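Local coordinates for protein alpha-L-rhamnosidase (Aspergillus terreus, PDB 6GSZ) that probably hydrolyses terminal non-reducing alpha-L-rhamnose residues from alpha-L-rhamnosides, at residues I439-L442 and H443-L447; P458-C461 and P462-E466; F576-A579 and D580-D583; W739-W742 and D743-L746; M756-F759 and N760-A763. All blocks are in the same frame, centred on the assembly; numbering follows the deposited sequence. Where two conformers were deposited one is given.

Contact 1 (I439-L442 and H443-L447); sequences ISKL and HENIL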
# COMPACT_ATOMS: atom_id res chain seq x y z
N ILE A 439 -3.72 -22.91 5.62
CA ILE A 439 -4.55 -21.73 5.29
C ILE A 439 -4.12 -20.57 6.20
O ILE A 439 -4.05 -19.40 5.76
CB ILE A 439 -6.04 -22.07 5.41
CG1 ILE A 439 -6.43 -23.12 4.37
CG2 ILE A 439 -6.92 -20.84 5.26
CD1 ILE A 439 -7.85 -23.60 4.50
N SER A 440 -3.79 -20.86 7.46
CA SER A 440 -3.23 -19.78 8.32
C SER A 440 -1.93 -19.22 7.72
O SER A 440 -1.73 -18.00 7.71
CB SER A 440 -2.98 -20.23 9.74
OG SER A 440 -4.18 -20.63 10.36
N LYS A 441 -1.06 -20.11 7.21
CA LYS A 441 0.18 -19.65 6.60
C LYS A 441 -0.11 -18.86 5.32
O LYS A 441 0.59 -17.87 5.03
CB LYS A 441 1.10 -20.83 6.30
CG LYS A 441 2.44 -20.45 5.65
CD LYS A 441 3.28 -19.52 6.50
CE LYS A 441 4.74 -19.51 6.11
NZ LYS A 441 5.53 -18.59 6.98
N LEU A 442 -1.08 -19.31 4.52
CA LEU A 442 -1.50 -18.54 3.33
C LEU A 442 -1.80 -17.08 3.70
O LEU A 442 -1.33 -16.16 3.02
CB LEU A 442 -2.71 -19.18 2.66
CG LEU A 442 -3.26 -18.44 1.45
CD1 LEU A 442 -2.20 -18.31 0.34
CD2 LEU A 442 -4.54 -19.13 0.96
N HIS A 443 -2.56 -16.85 4.77
CA HIS A 443 -2.87 -15.50 5.17
C HIS A 443 -1.59 -14.73 5.56
O HIS A 443 -1.44 -13.58 5.20
CB HIS A 443 -3.96 -15.45 6.27
CG HIS A 443 -4.40 -14.04 6.47
ND1 HIS A 443 -3.80 -13.18 7.37
CD2 HIS A 443 -5.39 -13.35 5.86
CE1 HIS A 443 -4.41 -12.00 7.29
NE2 HIS A 443 -5.40 -12.09 6.38
N GLU A 444 -0.69 -15.37 6.31
CA GLU A 444 0.58 -14.74 6.66
C GLU A 444 1.34 -14.34 5.37
O GLU A 444 1.94 -13.24 5.29
CB GLU A 444 1.34 -15.67 7.60
CG GLU A 444 2.63 -15.07 8.10
CD GLU A 444 3.30 -15.77 9.27
OE1 GLU A 444 2.77 -16.76 9.78
OE2 GLU A 444 4.38 -15.31 9.67
N ASN A 445 1.30 -15.21 4.37
CA ASN A 445 2.00 -14.96 3.11
C ASN A 445 1.37 -13.78 2.36
O ASN A 445 2.12 -12.97 1.76
CB ASN A 445 2.01 -16.18 2.19
CG ASN A 445 2.86 -17.31 2.73
OD1 ASN A 445 3.47 -17.22 3.82
ND2 ASN A 445 2.86 -18.41 1.98
N ILE A 446 0.05 -13.65 2.42
CA ILE A 446 -0.65 -12.51 1.83
C ILE A 446 -0.25 -11.21 2.52
O ILE A 446 0.08 -10.17 1.90
CB ILE A 446 -2.17 -12.71 1.87
CG1 ILE A 446 -2.56 -13.92 1.01
CG2 ILE A 446 -2.91 -11.46 1.46
CD1 ILE A 446 -4.01 -14.38 1.18
N LEU A 447 -0.22 -11.28 3.83
CA LEU A 447 0.23 -10.14 4.66
C LEU A 447 1.65 -9.70 4.24
O LEU A 447 1.90 -8.48 4.07
CB LEU A 447 0.20 -10.59 6.13
CG LEU A 447 0.86 -9.68 7.16
CD1 LEU A 447 0.16 -8.35 7.28
CD2 LEU A 447 0.97 -10.39 8.50
O HOH W 1 5.04 -16.00 5.82
O HOH W 2 4.78 -18.89 9.78
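Lys441 and Asn445 meet one helical turn apart, the aliphatic run of the lysine crossing the amide at about a right angle. Lys441 CE comes 3.5 Å from Asn445 OD1. The lysine leaves the backbone anti to N but bends at its second torsion (chi2 60°), which swings the ammonium along the helix to the amide. A water joins the two groups, lying 2.9 Å from Lys441 NZ and 2.8 Å from Asn445 OD1. A second water takes a bond from NZ and gives one to Glu444 OE1 in the conformer described; a second conformer of Glu444 makes this bridge less certain, and at 4.3 Å Lys441 NZ and Glu444 OE1 stop short of a direct salt bridge. The other end of the amide, Asn445 ND2, is bound to the carbonyl of Gly735. On another side of the helix Leu442 CG packs on Ile446 CD1 at 4.1 Å, and these two side chains turn to helices 727-732 and 471-484 respectively. Beneath all this runs ordinary i to i+4 bonding, with Asn445 N 2.8 Å from Lys441 O. His443 reaches away to His772, and Ser440 OG to Cys434 N. Helix 437-453 of the six-hairpin glycosidase domain thus has a water-bridged polar strip beside an apolar one, and attraction between the lysine and the glutamate is probably softened by the intervening solvent.

Contact 2 (P458-C461 and P462-E466); sequences PTDC and PQRDE. With BGC (beta-D-glucopyranose), chain B.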
# COMPACT_ATOMS: atom_id res chain seq x y z
N PRO A 458 1.47 1.32 -4.65
CA PRO A 458 1.17 -0.10 -4.68
C PRO A 458 1.84 -0.74 -5.89
O PRO A 458 1.40 -0.56 -7.03
CB PRO A 458 -0.36 -0.13 -4.76
CG PRO A 458 -0.71 1.17 -5.49
CD PRO A 458 0.41 2.14 -5.21
N THR A 459 2.90 -1.46 -5.60
CA THR A 459 3.75 -2.03 -6.65
C THR A 459 3.29 -3.43 -7.06
O THR A 459 2.70 -4.16 -6.26
CB THR A 459 5.23 -2.11 -6.27
OG1 THR A 459 5.42 -2.87 -5.09
CG2 THR A 459 5.86 -0.76 -6.03
N ASP A 460 3.55 -3.80 -8.32
CA ASP A 460 3.36 -5.14 -8.76
C ASP A 460 4.30 -6.12 -8.04
O ASP A 460 3.91 -7.21 -7.65
CB ASP A 460 3.54 -5.31 -10.26
CG ASP A 460 4.92 -4.94 -10.82
OD1 ASP A 460 5.53 -3.95 -10.36
OD2 ASP A 460 5.34 -5.69 -11.75
N CYS A 461 5.58 -5.72 -7.93
CA CYS A 461 6.57 -6.56 -7.28
C CYS A 461 7.70 -5.68 -6.74
O CYS A 461 7.77 -4.52 -7.08
CB CYS A 461 7.13 -7.63 -8.22
SG CYS A 461 7.90 -6.99 -9.72
N PRO A 462 8.51 -6.21 -5.81
CA PRO A 462 9.55 -5.42 -5.16
C PRO A 462 10.99 -5.81 -5.49
O PRO A 462 11.86 -5.20 -4.91
CB PRO A 462 9.29 -5.85 -3.69
CG PRO A 462 8.97 -7.32 -3.79
CD PRO A 462 8.28 -7.49 -5.13
N GLN A 463 11.20 -6.74 -6.40
CA GLN A 463 12.55 -7.36 -6.53
C GLN A 463 13.20 -7.10 -7.88
O GLN A 463 14.40 -6.78 -7.89
CB GLN A 463 12.46 -8.84 -6.17
CG GLN A 463 11.92 -9.79 -7.24
CD GLN A 463 10.48 -9.57 -7.61
OE1 GLN A 463 10.15 -8.65 -8.36
NE2 GLN A 463 9.58 -10.41 -7.10
N ARG A 464 12.50 -7.26 -8.99
CA ARG A 464 13.08 -7.17 -10.31
C ARG A 464 13.08 -5.71 -10.78
O ARG A 464 12.85 -4.78 -10.02
CB ARG A 464 12.38 -8.13 -11.28
CG ARG A 464 10.95 -7.75 -11.65
CD ARG A 464 10.30 -8.85 -12.46
NE ARG A 464 8.93 -8.53 -12.83
CZ ARG A 464 7.93 -9.41 -12.91
NH1 ARG A 464 8.21 -10.70 -12.82
NH2 ARG A 464 6.69 -8.96 -13.08
N ASP A 465 13.42 -5.55 -12.06
CA ASP A 465 13.51 -4.25 -12.73
C ASP A 465 12.13 -3.76 -13.14
O ASP A 465 11.87 -3.53 -14.28
CB ASP A 465 14.46 -4.32 -13.92
CG ASP A 465 14.12 -5.38 -14.95
OD1 ASP A 465 13.22 -6.22 -14.68
OD2 ASP A 465 14.73 -5.38 -16.01
N GLU A 466 11.25 -3.65 -12.16
CA GLU A 466 9.86 -3.21 -12.40
C GLU A 466 9.44 -2.38 -11.19
O GLU A 466 9.83 -1.25 -11.09
CB GLU A 466 9.00 -4.44 -12.75
CG GLU A 466 7.65 -4.10 -13.36
CD GLU A 466 7.05 -5.19 -14.22
OE1 GLU A 466 7.62 -6.29 -14.26
OE2 GLU A 466 6.03 -4.93 -14.86
C2 BGC B . 1.79 -6.81 -13.45
C3 BGC B . 0.68 -6.96 -14.45
C4 BGC B . 0.98 -6.57 -15.88
C5 BGC B . 2.22 -7.26 -16.20
C6 BGC B . 2.50 -6.92 -17.65
C1 BGC B . 3.07 -7.42 -14.01
O1 BGC B . 4.06 -7.39 -13.00
O2 BGC B . 1.60 -7.69 -12.37
O3 BGC B . -0.25 -6.08 -14.12
O4 BGC B . -0.04 -6.86 -16.87
O5 BGC B . 3.35 -6.94 -15.32
O6 BGC B . 3.79 -7.43 -17.99
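Asp460 OD2 is approached by three groups: the O1 hydroxyl of the bound glucose, the Arg464 guanidinium and the Glu466 carboxylate. Glucose O1 donates to it in a very short bond of 2.5 Å, whereas Arg464 NH2, at 3.8 Å, makes a long salt bridge with Asp460 OD2. Glu466 crosses Asp460 at about a right angle, the two carboxylate planes 62° apart, and its OE2 comes to 3.3 Å from Asp460 OD2. Arg464 also reaches this second acid: its NE lies 3.0 Å from Glu466 OE1, which is met on its anti side, and NH2 adds a weak bond. Glucose O1 lies in the guanidinium plane, at its edge, 3.1 Å from Arg464 NH2. With CG wedged between its own backbone N and carbonyl carbon (chi1 69°), the arginine runs out extended past Cys461 SG, which sits 3.6 Å from Arg464 NE. Further out, Arg464 NH1 is paired with Glu740, and Glu466 reaches Trp470 NE1 and Arg371. This salt-bridge network forms one wall of the sugar pocket. The segment belongs to the loop joining helix 437-453 to helix 471-484; Pro458 packs on Ile474 of the latter and on Phe490 and Trp494 of helix 488-503, while Gln463 NE2 binds Glu358 of strand 351-361.

Contact 3 (F576-A579 and D580-D583); sequences FQWA and DWLD. With BGC (beta-D-glucopyranose), chain B.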
# COMPACT_ATOMS: atom_id res chain seq x y z
N PHE A 576 -5.98 -3.75 -27.90
CA PHE A 576 -5.17 -4.51 -26.99
C PHE A 576 -5.90 -4.67 -25.66
O PHE A 576 -6.44 -3.66 -25.12
CB PHE A 576 -3.81 -3.82 -26.81
CG PHE A 576 -3.00 -4.50 -25.74
CD1 PHE A 576 -2.38 -5.71 -25.98
CD2 PHE A 576 -3.00 -4.02 -24.45
CE1 PHE A 576 -1.70 -6.38 -24.98
CE2 PHE A 576 -2.33 -4.69 -23.44
CZ PHE A 576 -1.70 -5.88 -23.69
N GLN A 577 -5.79 -5.86 -25.07
CA GLN A 577 -6.33 -6.10 -23.75
C GLN A 577 -5.43 -7.06 -22.95
O GLN A 577 -4.91 -8.05 -23.51
CB GLN A 577 -7.75 -6.67 -23.79
CG GLN A 577 -8.78 -5.75 -24.42
CD GLN A 577 -9.08 -4.50 -23.62
OE1 GLN A 577 -8.82 -4.44 -22.41
NE2 GLN A 577 -9.68 -3.52 -24.31
N TRP A 578 -5.19 -6.74 -21.67
CA TRP A 578 -4.59 -7.66 -20.71
C TRP A 578 -5.56 -8.79 -20.33
O TRP A 578 -5.21 -10.00 -20.32
CB TRP A 578 -4.17 -6.91 -19.43
CG TRP A 578 -3.22 -5.76 -19.63
CD1 TRP A 578 -3.51 -4.42 -19.55
CD2 TRP A 578 -1.84 -5.86 -19.98
NE1 TRP A 578 -2.39 -3.69 -19.86
CE2 TRP A 578 -1.36 -4.54 -20.08
CE3 TRP A 578 -0.96 -6.92 -20.20
CZ2 TRP A 578 -0.03 -4.27 -20.39
CZ3 TRP A 578 0.35 -6.65 -20.51
CH2 TRP A 578 0.81 -5.34 -20.59
N ALA A 579 -6.80 -8.38 -20.03
CA ALA A 579 -7.94 -9.28 -19.69
C ALA A 579 -7.49 -10.32 -18.65
O ALA A 579 -6.96 -9.93 -17.61
CB ALA A 579 -8.55 -9.87 -20.94
N ASP A 580 -7.80 -11.61 -18.85
CA ASP A 580 -7.53 -12.61 -17.81
C ASP A 580 -6.08 -13.07 -17.84
O ASP A 580 -5.77 -14.25 -18.03
CB ASP A 580 -8.51 -13.78 -17.85
CG ASP A 580 -8.60 -14.54 -16.52
OD1 ASP A 580 -8.36 -13.92 -15.44
OD2 ASP A 580 -8.90 -15.77 -16.57
N TRP A 581 -5.20 -12.12 -17.50
CA TRP A 581 -3.76 -12.27 -17.48
C TRP A 581 -3.35 -13.42 -16.55
O TRP A 581 -3.84 -13.50 -15.44
CB TRP A 581 -3.20 -10.92 -17.01
CG TRP A 581 -1.71 -10.77 -17.00
CD1 TRP A 581 -0.90 -10.75 -15.89
CD2 TRP A 581 -0.86 -10.59 -18.14
NE1 TRP A 581 0.40 -10.56 -16.28
CE2 TRP A 581 0.45 -10.46 -17.64
CE3 TRP A 581 -1.08 -10.50 -19.53
CZ2 TRP A 581 1.55 -10.23 -18.48
CZ3 TRP A 581 0.02 -10.32 -20.35
CH2 TRP A 581 1.30 -10.17 -19.83
N LEU A 582 -2.43 -14.28 -17.00
CA LEU A 582 -1.81 -15.31 -16.18
C LEU A 582 -2.83 -16.39 -15.78
O LEU A 582 -2.64 -17.07 -14.80
CB LEU A 582 -1.08 -14.68 -14.98
CG LEU A 582 0.31 -14.14 -15.30
CD1 LEU A 582 0.90 -13.39 -14.10
CD2 LEU A 582 1.23 -15.24 -15.78
N ASP A 583 -3.83 -16.60 -16.64
CA ASP A 583 -4.60 -17.86 -16.66
C ASP A 583 -3.57 -18.97 -16.56
O ASP A 583 -2.58 -18.92 -17.28
CB ASP A 583 -5.43 -17.91 -17.96
CG ASP A 583 -6.21 -19.17 -18.26
OD1 ASP A 583 -5.82 -20.26 -17.76
OD2 ASP A 583 -7.20 -19.04 -19.01
C2 BGC B . 1.79 -6.81 -13.45
C3 BGC B . 0.68 -6.96 -14.45
C4 BGC B . 0.98 -6.57 -15.88
C5 BGC B . 2.22 -7.26 -16.20
C6 BGC B . 2.50 -6.92 -17.65
C1 BGC B . 3.07 -7.42 -14.01
O1 BGC B . 4.06 -7.39 -13.00
O2 BGC B . 1.60 -7.69 -12.37
O3 BGC B . -0.25 -6.08 -14.12
O4 BGC B . -0.04 -6.86 -16.87
O5 BGC B . 3.35 -6.94 -15.32
O6 BGC B . 3.79 -7.43 -17.99
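Trp578 keeps CG beside its backbone N (chi1 -56°) and Trp581 carries CG anti to N (chi1 -175°), and from these two starting points the indoles run side by side in the same direction. They meet as a T-shaped pair: the edge of Trp578 faces the flat of Trp581, with the six-membered rings 5.0 Å apart between centroids and their planes at 88°. The touching atoms are Trp578 CE3 and Trp581 CZ3, 3.5 Å apart and away from the middle of the Trp581 ring. Bound glucose settles into the angle between the rings. Its O4 lies over a face of each indole, 3.5 Å from Trp578 CE3 and 3.7 Å from Trp581 CE2, and its C6 rests 3.5 Å from Trp581 CZ2. On the opposite face of Trp578, Phe576 CE2 stands over the ring centre, so that this indole is held between phenylalanine and sugar. The backbone makes the spacing possible through an inverse gamma turn centred on Asp580, closed by a weak bond of 2.8 Å from Trp581 N to Ala579 O, and a type II beta turn from Asp580 to Asp583 overlaps it. The Asp580 carboxylate fixes the turn from outside, binding Thr657 OG1 and the backbone N of Gly695, Ala697 and Gly698. In this six-hairpin glycosidase domain the two tryptophans offer the sugar shape and apolar surface, whereas the hydrogen bonds to glucose come from other parts of the pocket: Asp460, Asp473, His761 and Trp527.

Contact 4 (W739-W742 and D743-L746); sequences WERW and DSML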
# COMPACT_ATOMS: atom_id res chain seq x y z
N TRP A 739 2.82 -15.61 -5.08
CA TRP A 739 3.67 -15.53 -6.29
C TRP A 739 2.87 -14.94 -7.45
O TRP A 739 1.65 -15.04 -7.52
CB TRP A 739 4.22 -16.91 -6.68
CG TRP A 739 4.91 -17.64 -5.58
CD1 TRP A 739 5.47 -17.15 -4.43
CD2 TRP A 739 5.21 -19.04 -5.61
NE1 TRP A 739 6.08 -18.17 -3.73
CE2 TRP A 739 5.92 -19.34 -4.42
CE3 TRP A 739 4.89 -20.07 -6.49
CZ2 TRP A 739 6.38 -20.63 -4.13
CZ3 TRP A 739 5.32 -21.35 -6.21
CH2 TRP A 739 6.06 -21.62 -5.05
N GLU A 740 3.56 -14.34 -8.40
CA GLU A 740 2.96 -13.76 -9.60
C GLU A 740 2.18 -14.81 -10.39
O GLU A 740 1.04 -14.54 -10.80
CB GLU A 740 4.08 -13.17 -10.44
CG GLU A 740 3.69 -12.55 -11.76
CD GLU A 740 4.83 -11.90 -12.52
OE1 GLU A 740 5.97 -12.41 -12.42
OE2 GLU A 740 4.53 -10.89 -13.23
N ARG A 741 2.84 -15.92 -10.69
CA ARG A 741 2.26 -17.01 -11.41
C ARG A 741 1.82 -18.10 -10.41
O ARG A 741 2.48 -18.33 -9.39
CB ARG A 741 3.30 -17.68 -12.29
CG ARG A 741 3.93 -16.75 -13.31
CD ARG A 741 5.09 -17.42 -14.02
NE ARG A 741 5.57 -16.66 -15.18
CZ ARG A 741 4.98 -16.65 -16.38
NH1 ARG A 741 3.94 -17.45 -16.66
NH2 ARG A 741 5.45 -15.83 -17.31
N TRP A 742 0.75 -18.81 -10.74
CA TRP A 742 0.38 -19.98 -9.93
C TRP A 742 1.62 -20.88 -9.77
O TRP A 742 1.93 -21.41 -8.67
CB TRP A 742 -0.82 -20.72 -10.53
CG TRP A 742 -2.06 -19.88 -10.56
CD1 TRP A 742 -2.68 -19.33 -11.63
CD2 TRP A 742 -2.83 -19.51 -9.41
NE1 TRP A 742 -3.79 -18.62 -11.23
CE2 TRP A 742 -3.87 -18.69 -9.87
CE3 TRP A 742 -2.69 -19.74 -8.04
CZ2 TRP A 742 -4.85 -18.19 -9.02
CZ3 TRP A 742 -3.65 -19.24 -7.19
CH2 TRP A 742 -4.69 -18.44 -7.68
N ASP A 743 2.38 -20.99 -10.87
CA ASP A 743 3.54 -21.90 -10.95
C ASP A 743 4.85 -21.09 -11.09
O ASP A 743 5.69 -21.46 -11.90
CB ASP A 743 3.38 -22.89 -12.12
CG ASP A 743 3.13 -22.25 -13.48
OD1 ASP A 743 2.94 -20.99 -13.54
OD2 ASP A 743 2.98 -22.98 -14.46
N SER A 744 5.07 -20.03 -10.29
CA SER A 744 6.34 -19.31 -10.41
C SER A 744 7.49 -20.29 -10.17
O SER A 744 8.55 -20.14 -10.77
CB SER A 744 6.43 -18.14 -9.46
OG SER A 744 5.74 -16.99 -9.96
N MET A 745 7.30 -21.24 -9.25
CA MET A 745 8.21 -22.41 -9.12
C MET A 745 7.45 -23.67 -9.53
O MET A 745 6.27 -23.83 -9.15
CB MET A 745 8.71 -22.58 -7.68
CG MET A 745 9.73 -23.69 -7.46
SD MET A 745 10.49 -23.58 -5.80
CE MET A 745 11.56 -22.15 -6.05
N LEU A 746 8.11 -24.55 -10.28
CA LEU A 746 7.54 -25.82 -10.71
C LEU A 746 7.75 -26.85 -9.60
O LEU A 746 8.57 -26.69 -8.70
CB LEU A 746 8.19 -26.23 -12.03
CG LEU A 746 8.19 -25.15 -13.12
CD1 LEU A 746 8.86 -25.69 -14.38
CD2 LEU A 746 6.79 -24.65 -13.44
O HOH W 3 1.95 -19.11 -15.19
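Between Arg741 and Ser744 the chain folds back in a beta turn, their CA atoms 4.8 Å apart and Ser744 N donating to Arg741 O from well above the carbonyl plane (68° out of it). The turn belongs to the long loop between helices 727-732 and 768-775 of the six-hairpin glycosidase domain, an (alpha/alpha)6 barrel. The Ser744 side chain adds a second link in the opposite sense: Ser744 OG, lying beside its own backbone N (chi1 -81°), accepts from Arg741 N at 3.2 Å with a fairly straight N-H of 157°. The same hydroxyl is bonded to Ser758 O, and this pins the turn to the neighbouring part of the loop. Trp739 closes the turn on another side. Its CB comes 3.6 Å from Ser744 OG, and the far end of the indole reaches Met745, with CH2 3.9 Å from Met745 CB; Phe759 meets this ring edge-to-face. Glu740 instead extends into the sugar pocket toward Arg464 and touches the bound glucose. Trp742 turns away and gives its indole N-H to Thr694 O. The Arg741 side chain runs out straight before its guanidinium is taken up by Met756 O and Thr757 OG1 at NE and by Ala588 O at NH2. Asp743 stands across from it, close to an attached glycan. No direct salt bridge joins the two residues; a water in the guanidinium plane accepts from Arg741 NH1 at 3.0 Å and donates to Asp743 OD1 at 2.7 Å.

Contact 5 (M756-F759 and N760-A763); sequences MTSF and NHYA. With BGC (beta-D-glucopyranose), chain B.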
# COMPACT_ATOMS: atom_id res chain seq x y z
N MET A 756 9.22 -13.33 -17.28
CA MET A 756 8.45 -12.59 -16.27
C MET A 756 8.01 -13.58 -15.20
O MET A 756 7.00 -14.28 -15.38
CB MET A 756 7.25 -11.91 -16.92
CG MET A 756 6.43 -11.06 -16.01
SD MET A 756 4.79 -10.72 -16.68
CE MET A 756 3.95 -12.25 -16.29
N THR A 757 8.78 -13.68 -14.11
CA THR A 757 8.46 -14.56 -12.99
C THR A 757 8.90 -13.92 -11.67
O THR A 757 10.10 -13.68 -11.48
CB THR A 757 9.10 -15.94 -13.14
OG1 THR A 757 8.61 -16.54 -14.35
CG2 THR A 757 8.81 -16.85 -11.98
N SER A 758 7.95 -13.65 -10.78
CA SER A 758 8.18 -13.07 -9.48
C SER A 758 7.60 -13.98 -8.39
O SER A 758 6.54 -14.62 -8.58
CB SER A 758 7.58 -11.67 -9.43
OG SER A 758 7.04 -11.37 -8.16
N PHE A 759 8.24 -13.98 -7.22
CA PHE A 759 7.76 -14.70 -6.05
C PHE A 759 7.13 -13.74 -5.02
O PHE A 759 7.01 -14.12 -3.84
CB PHE A 759 8.86 -15.56 -5.42
CG PHE A 759 9.30 -16.66 -6.33
CD1 PHE A 759 8.64 -17.87 -6.29
CD2 PHE A 759 10.32 -16.49 -7.26
CE1 PHE A 759 9.01 -18.90 -7.14
CE2 PHE A 759 10.68 -17.52 -8.11
CZ PHE A 759 10.03 -18.72 -8.05
N ASN A 760 6.71 -12.54 -5.43
CA ASN A 760 6.15 -11.60 -4.46
C ASN A 760 5.24 -10.58 -5.16
O ASN A 760 5.59 -9.42 -5.31
CB ASN A 760 7.25 -10.90 -3.68
CG ASN A 760 6.80 -10.34 -2.36
OD1 ASN A 760 5.59 -10.32 -2.07
ND2 ASN A 760 7.71 -9.88 -1.52
N HIS A 761 4.06 -11.06 -5.55
CA HIS A 761 2.97 -10.26 -6.16
C HIS A 761 1.71 -10.50 -5.33
O HIS A 761 1.44 -11.66 -5.07
CB HIS A 761 2.67 -10.77 -7.58
CG HIS A 761 3.33 -10.10 -8.74
ND1 HIS A 761 4.69 -10.18 -8.97
CD2 HIS A 761 2.78 -9.42 -9.78
CE1 HIS A 761 4.96 -9.54 -10.09
NE2 HIS A 761 3.80 -9.03 -10.62
N TYR A 762 0.99 -9.44 -4.93
CA TYR A 762 -0.26 -9.65 -4.15
C TYR A 762 -1.47 -10.10 -4.95
O TYR A 762 -2.46 -10.50 -4.30
CB TYR A 762 -0.59 -8.42 -3.29
CG TYR A 762 -0.63 -7.06 -3.94
CD1 TYR A 762 -1.33 -6.81 -5.09
CD2 TYR A 762 0.08 -6.01 -3.39
CE1 TYR A 762 -1.40 -5.54 -5.65
CE2 TYR A 762 0.04 -4.73 -3.95
CZ TYR A 762 -0.64 -4.51 -5.13
OH TYR A 762 -0.68 -3.25 -5.66
N ALA A 763 -1.47 -10.11 -6.28
CA ALA A 763 -2.71 -10.42 -7.01
C ALA A 763 -3.34 -11.73 -6.56
O ALA A 763 -4.54 -11.73 -6.34
CB ALA A 763 -2.46 -10.43 -8.52
C2 BGC B . 1.79 -6.81 -13.45
C3 BGC B . 0.68 -6.96 -14.45
C4 BGC B . 0.98 -6.57 -15.88
C5 BGC B . 2.22 -7.26 -16.20
C6 BGC B . 2.50 -6.92 -17.65
C1 BGC B . 3.07 -7.42 -14.01
O1 BGC B . 4.06 -7.39 -13.00
O2 BGC B . 1.60 -7.69 -12.37
O3 BGC B . -0.25 -6.08 -14.12
O4 BGC B . -0.04 -6.86 -16.87
O5 BGC B . 3.35 -6.94 -15.32
O6 BGC B . 3.79 -7.43 -17.99
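Ser758 and His761 form the tight part of this contact, the hydroxyl OG lying 2.8 Å from His761 ND1 at the edge of the imidazole, near its plane. Either atom could be the donor. The same oxygen accepts from Asn760 N at 3.0 Å, nearly straight at 167°, which makes Ser758 the head of an ST turn. Both partners are reached with the serine well away from a staggered position (chi1 144°), and Gln463 NE2 is a further, weak partner of the hydroxyl; Ser758 CB is drawn to 3.4 Å from His761 CE1. The imidazole is thereby set in its rotation, and its other nitrogen points into the pocket. His761 NE2 donates to glucose O1 at 2.9 Å, and a weaker, bent bond leads from NE2 to glucose O2 at 3.1 Å. Behind the turn Asn760 is firmly placed, its OD1 bound to Ser449 of helix 437-453. By contrast, the Met756 side is looser. This partly exposed residue makes no polar bond to the sugar, its sulfur merely lying 3.7 Å from glucose O6 after a bend at the third torsion. Ser758, His761 and glucose form a hydrogen-bonded chain in which a second-shell hydroxyl positions a first-shell ring, here in the monosaccharide pocket at the mouth of a six-hairpin glycosidase barrel.

All five contacts lie within the six-hairpin glycosidase domain and follow one another along the chain; none nests within or crosses another. Contact 1 spans a turn of helix 437-453, about 6 Å from contact 5 at the nearest atoms. Contact 2 shapes the loop leading from that helix to helix 471-484, and contact 3 turns the loop ahead of helix 598-619. Contacts 4 and 5 share the loop between helices 727-732 and 768-775. Contacts 2, 3 and 5 touch the glucose, as does Glu740 of contact 4. Contact 4 meets contact 2 through Glu740 and Arg464, contact 3 through Leu582, and contact 5 through Ser744 and Ser758; Trp581 of contact 3 touches Met756 of contact 5.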